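Local structure of Serine/threonine protein kinase (Mycobacterium tuberculosis, 4ESQ) at residues 110-118 with 128-136. The protein is probably a transmembrane receptor kinase that phosphorylates proteins on serine and threonine, represented here by its extracellular sensor domain. Residues are numbered along the deposited sequence; the frame is centred on the assembly and turned at random.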
loop_
_atom_site.group_PDB
_atom_site.type_symbol
_atom_site.label_atom_id
_atom_site.label_comp_id
_atom_site.label_asym_id
_atom_site.label_seq_id
_atom_site.Cartn_x
_atom_site.Cartn_y
_atom_site.Cartn_z
ATOM N N TRP A 110 9.636 8.158 2.999
ATOM C CA TRP A 110 8.468 8.919 2.562
ATOM C C TRP A 110 8.605 10.396 2.912
ATOM O O TRP A 110 8.114 11.265 2.183
ATOM C CB TRP A 110 7.170 8.370 3.154
ATOM C CG TRP A 110 6.774 6.995 2.708
ATOM C CD1 TRP A 110 7.560 6.059 2.076
ATOM C CD2 TRP A 110 5.486 6.384 2.886
ATOM N NE1 TRP A 110 6.828 4.909 1.850
ATOM C CE2 TRP A 110 5.555 5.085 2.332
ATOM C CE3 TRP A 110 4.275 6.820 3.434
ATOM C CZ2 TRP A 110 4.462 4.214 2.328
ATOM C CZ3 TRP A 110 3.190 5.953 3.430
ATOM C CH2 TRP A 110 3.294 4.663 2.889
ATOM N N LYS A 111 9.258 10.682 4.033
ATOM C CA LYS A 111 9.400 12.064 4.491
ATOM C C LYS A 111 10.271 12.898 3.553
ATOM O O LYS A 111 10.130 14.118 3.492
ATOM C CB LYS A 111 9.921 12.112 5.925
ATOM C CG LYS A 111 8.860 11.670 6.926
ATOM C CD LYS A 111 9.368 11.659 8.355
ATOM C CE LYS A 111 8.323 11.039 9.280
ATOM N NZ LYS A 111 8.879 10.735 10.633
ATOM N N ASN A 112 11.158 12.225 2.825
ATOM C CA ASN A 112 11.999 12.882 1.833
ATOM C C ASN A 112 11.290 13.044 0.491
ATOM O O ASN A 112 11.802 13.713 -0.415
ATOM C CB ASN A 112 13.313 12.119 1.649
ATOM C CG ASN A 112 14.243 12.268 2.839
ATOM O OD1 ASN A 112 14.312 13.331 3.462
ATOM N ND2 ASN A 112 14.969 11.203 3.158
ATOM N N CYS A 113 10.120 12.421 0.362
ATOM C CA CYS A 113 9.298 12.572 -0.832
ATOM C C CYS A 113 8.205 13.619 -0.637
ATOM O O CYS A 113 7.686 14.168 -1.611
ATOM C CB CYS A 113 8.667 11.229 -1.210
ATOM S SG CYS A 113 9.893 9.935 -1.480
ATOM N N ALA A 114 7.865 13.888 0.624
ATOM C CA ALA A 114 6.765 14.792 0.965
ATOM C C ALA A 114 6.906 16.163 0.320
ATOM O O ALA A 114 7.987 16.744 0.317
ATOM C CB ALA A 114 6.664 14.945 2.476
ATOM N N GLY A 115 5.807 16.678 -0.221
ATOM C CA GLY A 115 5.800 18.015 -0.787
ATOM C C GLY A 115 6.604 18.169 -2.070
ATOM O O GLY A 115 6.986 19.280 -2.434
ATOM N N LYS A 116 6.841 17.057 -2.759
ATOM C CA LYS A 116 7.601 17.066 -4.010
ATOM C C LYS A 116 6.837 16.417 -5.159
ATOM O O LYS A 116 5.981 15.561 -4.953
ATOM C CB LYS A 116 8.941 16.346 -3.830
ATOM C CG LYS A 116 9.850 16.956 -2.783
ATOM C CD LYS A 116 11.156 16.176 -2.685
ATOM C CE LYS A 116 12.047 16.710 -1.580
ATOM N NZ LYS A 116 13.342 15.976 -1.556
ATOM N N THR A 117 7.144 16.843 -6.381
ATOM C CA THR A 117 6.648 16.159 -7.563
ATOM C C THR A 117 7.758 15.263 -8.108
ATOM O O THR A 117 8.909 15.683 -8.190
ATOM C CB THR A 117 6.191 17.155 -8.649
ATOM O OG1 THR A 117 5.190 18.028 -8.113
ATOM C CG2 THR A 117 5.609 16.411 -9.849
ATOM N N VAL A 118 7.416 14.021 -8.446
ATOM C CA VAL A 118 8.357 13.093 -9.064
ATOM C C VAL A 118 7.859 12.683 -10.451
ATOM O O VAL A 118 6.654 12.744 -10.732
ATOM C CB VAL A 118 8.584 11.823 -8.193
ATOM C CG1 VAL A 118 9.226 12.206 -6.868
ATOM C CG2 VAL A 118 7.271 11.069 -7.965
ATOM N N ARG A 128 3.768 12.507 -14.065
ATOM C CA ARG A 128 4.270 13.178 -12.881
ATOM C C ARG A 128 3.265 13.015 -11.747
ATOM O O ARG A 128 2.059 13.049 -11.973
ATOM C CB ARG A 128 4.559 14.650 -13.190
ATOM C CG ARG A 128 5.697 14.817 -14.200
ATOM C CD ARG A 128 5.857 16.254 -14.656
ATOM N NE ARG A 128 6.187 17.145 -13.551
ATOM C CZ ARG A 128 7.424 17.399 -13.145
ATOM N NH1 ARG A 128 8.457 16.839 -13.762
ATOM N NH2 ARG A 128 7.628 18.223 -12.128
ATOM N N TRP A 129 3.776 12.808 -10.539
ATOM C CA TRP A 129 2.933 12.649 -9.356
ATOM C C TRP A 129 3.436 13.557 -8.246
ATOM O O TRP A 129 4.642 13.647 -8.020
ATOM C CB TRP A 129 2.962 11.207 -8.862
ATOM C CG TRP A 129 2.239 10.235 -9.727
ATOM C CD1 TRP A 129 2.672 9.708 -10.917
ATOM C CD2 TRP A 129 0.960 9.636 -9.464
ATOM N NE1 TRP A 129 1.733 8.824 -11.412
ATOM C CE2 TRP A 129 0.677 8.765 -10.538
ATOM C CE3 TRP A 129 0.028 9.754 -8.422
ATOM C CZ2 TRP A 129 -0.503 8.019 -10.602
ATOM C CZ3 TRP A 129 -1.147 9.012 -8.493
ATOM C CH2 TRP A 129 -1.397 8.157 -9.574
ATOM N N THR A 130 2.507 14.204 -7.541
ATOM C CA THR A 130 2.861 15.148 -6.483
ATOM C C THR A 130 2.463 14.602 -5.108
ATOM O O THR A 130 1.308 14.252 -4.908
ATOM C CB THR A 130 2.135 16.491 -6.694
ATOM O OG1 THR A 130 2.433 17.010 -7.998
ATOM C CG2 THR A 130 2.564 17.489 -5.646
ATOM N N PHE A 131 3.418 14.536 -4.176
ATOM C CA PHE A 131 3.135 14.073 -2.814
ATOM C C PHE A 131 2.688 15.225 -1.914
ATOM O O PHE A 131 3.237 16.330 -1.982
ATOM C CB PHE A 131 4.374 13.442 -2.189
ATOM C CG PHE A 131 4.800 12.174 -2.847
ATOM C CD1 PHE A 131 4.149 10.984 -2.554
ATOM C CD2 PHE A 131 5.855 12.162 -3.738
ATOM C CE1 PHE A 131 4.542 9.791 -3.159
ATOM C CE2 PHE A 131 6.259 10.971 -4.340
ATOM C CZ PHE A 131 5.596 9.794 -4.050
ATOM N N ALA A 132 1.707 14.946 -1.061
ATOM C CA ALA A 132 1.356 15.849 0.028
ATOM C C ALA A 132 2.322 15.605 1.184
ATOM O O ALA A 132 3.387 15.011 0.998
ATOM C CB ALA A 132 -0.083 15.613 0.459
ATOM N N ASP A 133 1.968 16.050 2.383
ATOM C CA ASP A 133 2.807 15.754 3.537
ATOM C C ASP A 133 2.483 14.372 4.111
ATOM O O ASP A 133 1.382 13.852 3.942
ATOM C CB ASP A 133 2.687 16.839 4.614
ATOM C CG ASP A 133 3.548 18.061 4.314
ATOM O OD1 ASP A 133 4.339 18.025 3.343
ATOM O OD2 ASP A 133 3.446 19.057 5.060
ATOM N N VAL A 134 3.466 13.765 4.760
ATOM C CA VAL A 134 3.255 12.483 5.406
ATOM C C VAL A 134 2.431 12.688 6.668
ATOM O O VAL A 134 2.728 13.562 7.489
ATOM C CB VAL A 134 4.591 11.794 5.766
ATOM C CG1 VAL A 134 4.331 10.541 6.580
ATOM C CG2 VAL A 134 5.374 11.457 4.508
ATOM N N LYS A 135 1.376 11.898 6.803
ATOM C CA LYS A 135 0.488 12.000 7.954
ATOM C C LYS A 135 0.397 10.676 8.686
ATOM O O LYS A 135 1.213 9.776 8.467
ATOM C CB LYS A 135 -0.903 12.475 7.526
ATOM C CG LYS A 135 -0.905 13.900 7.000
ATOM C CD LYS A 135 -2.312 14.372 6.663
ATOM C CE LYS A 135 -2.313 15.856 6.341
ATOM N NZ LYS A 135 -3.681 16.340 6.004
ATOM N N GLY A 136 -0.599 10.566 9.559
ATOM C CA GLY A 136 -0.776 9.371 10.359
ATOM C C GLY A 136 -0.168 9.530 11.741
ATOM O O GLY A 136 0.587 10.467 11.997
#
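Val118 and Trp129 form a hydrogen-bonded pair of the antiparallel hairpin 117-122/125-131, entered from helix 96-111 through a short loop. Val118 N gives a nearly straight bond to Trp129 O (2.8 Å), and Trp129 N returns one to Val118 O. At the next, non-hydrogen-bonded pair the hydroxyls of Thr117 and Thr130 meet at 2.9 Å, OG1 to OG1. The two side chains share a face of the sheet, and with OG1 beside the backbone N in each (chi1 -57° and -56°) the hydroxyls are turned toward one another. Thr117 CG2, on the other branch, rests against the guanidinium of Arg128, 3.5 Å from NH2. Phe131 N then bonds almost linearly to Lys116 O (171° at the hydrogen), which carries the antiparallel pairing on to Lys116. Lys116 closes a type II turn that begins at Cys113; Gly115 N, at its positive-phi position, bonds to Ala132 O from above the carbonyl plane and more weakly to Phe131 O.

The buried Phe131 side chain packs against the first residue of the turn. Cys113 CB sits over one face, 4.1 Å from the ring centroid in a CH-pi contact, while Val118 CG2 reaches Phe131 CE2 obliquely at 3.8 Å. Ala53 and Leu54 of helix 51-54 also touch the ring, and the Cys113-Cys50 disulfide ties the turn to the region of that helix. Farther along, Val134 CG2 packs on CB of Trp110 (3.8 Å), a residue of helix 96-111. Together these contacts build an antiparallel beta hairpin, linked through a type II turn to the helix before it, in the antiparallel sheet of this PknH-like extracellular domain.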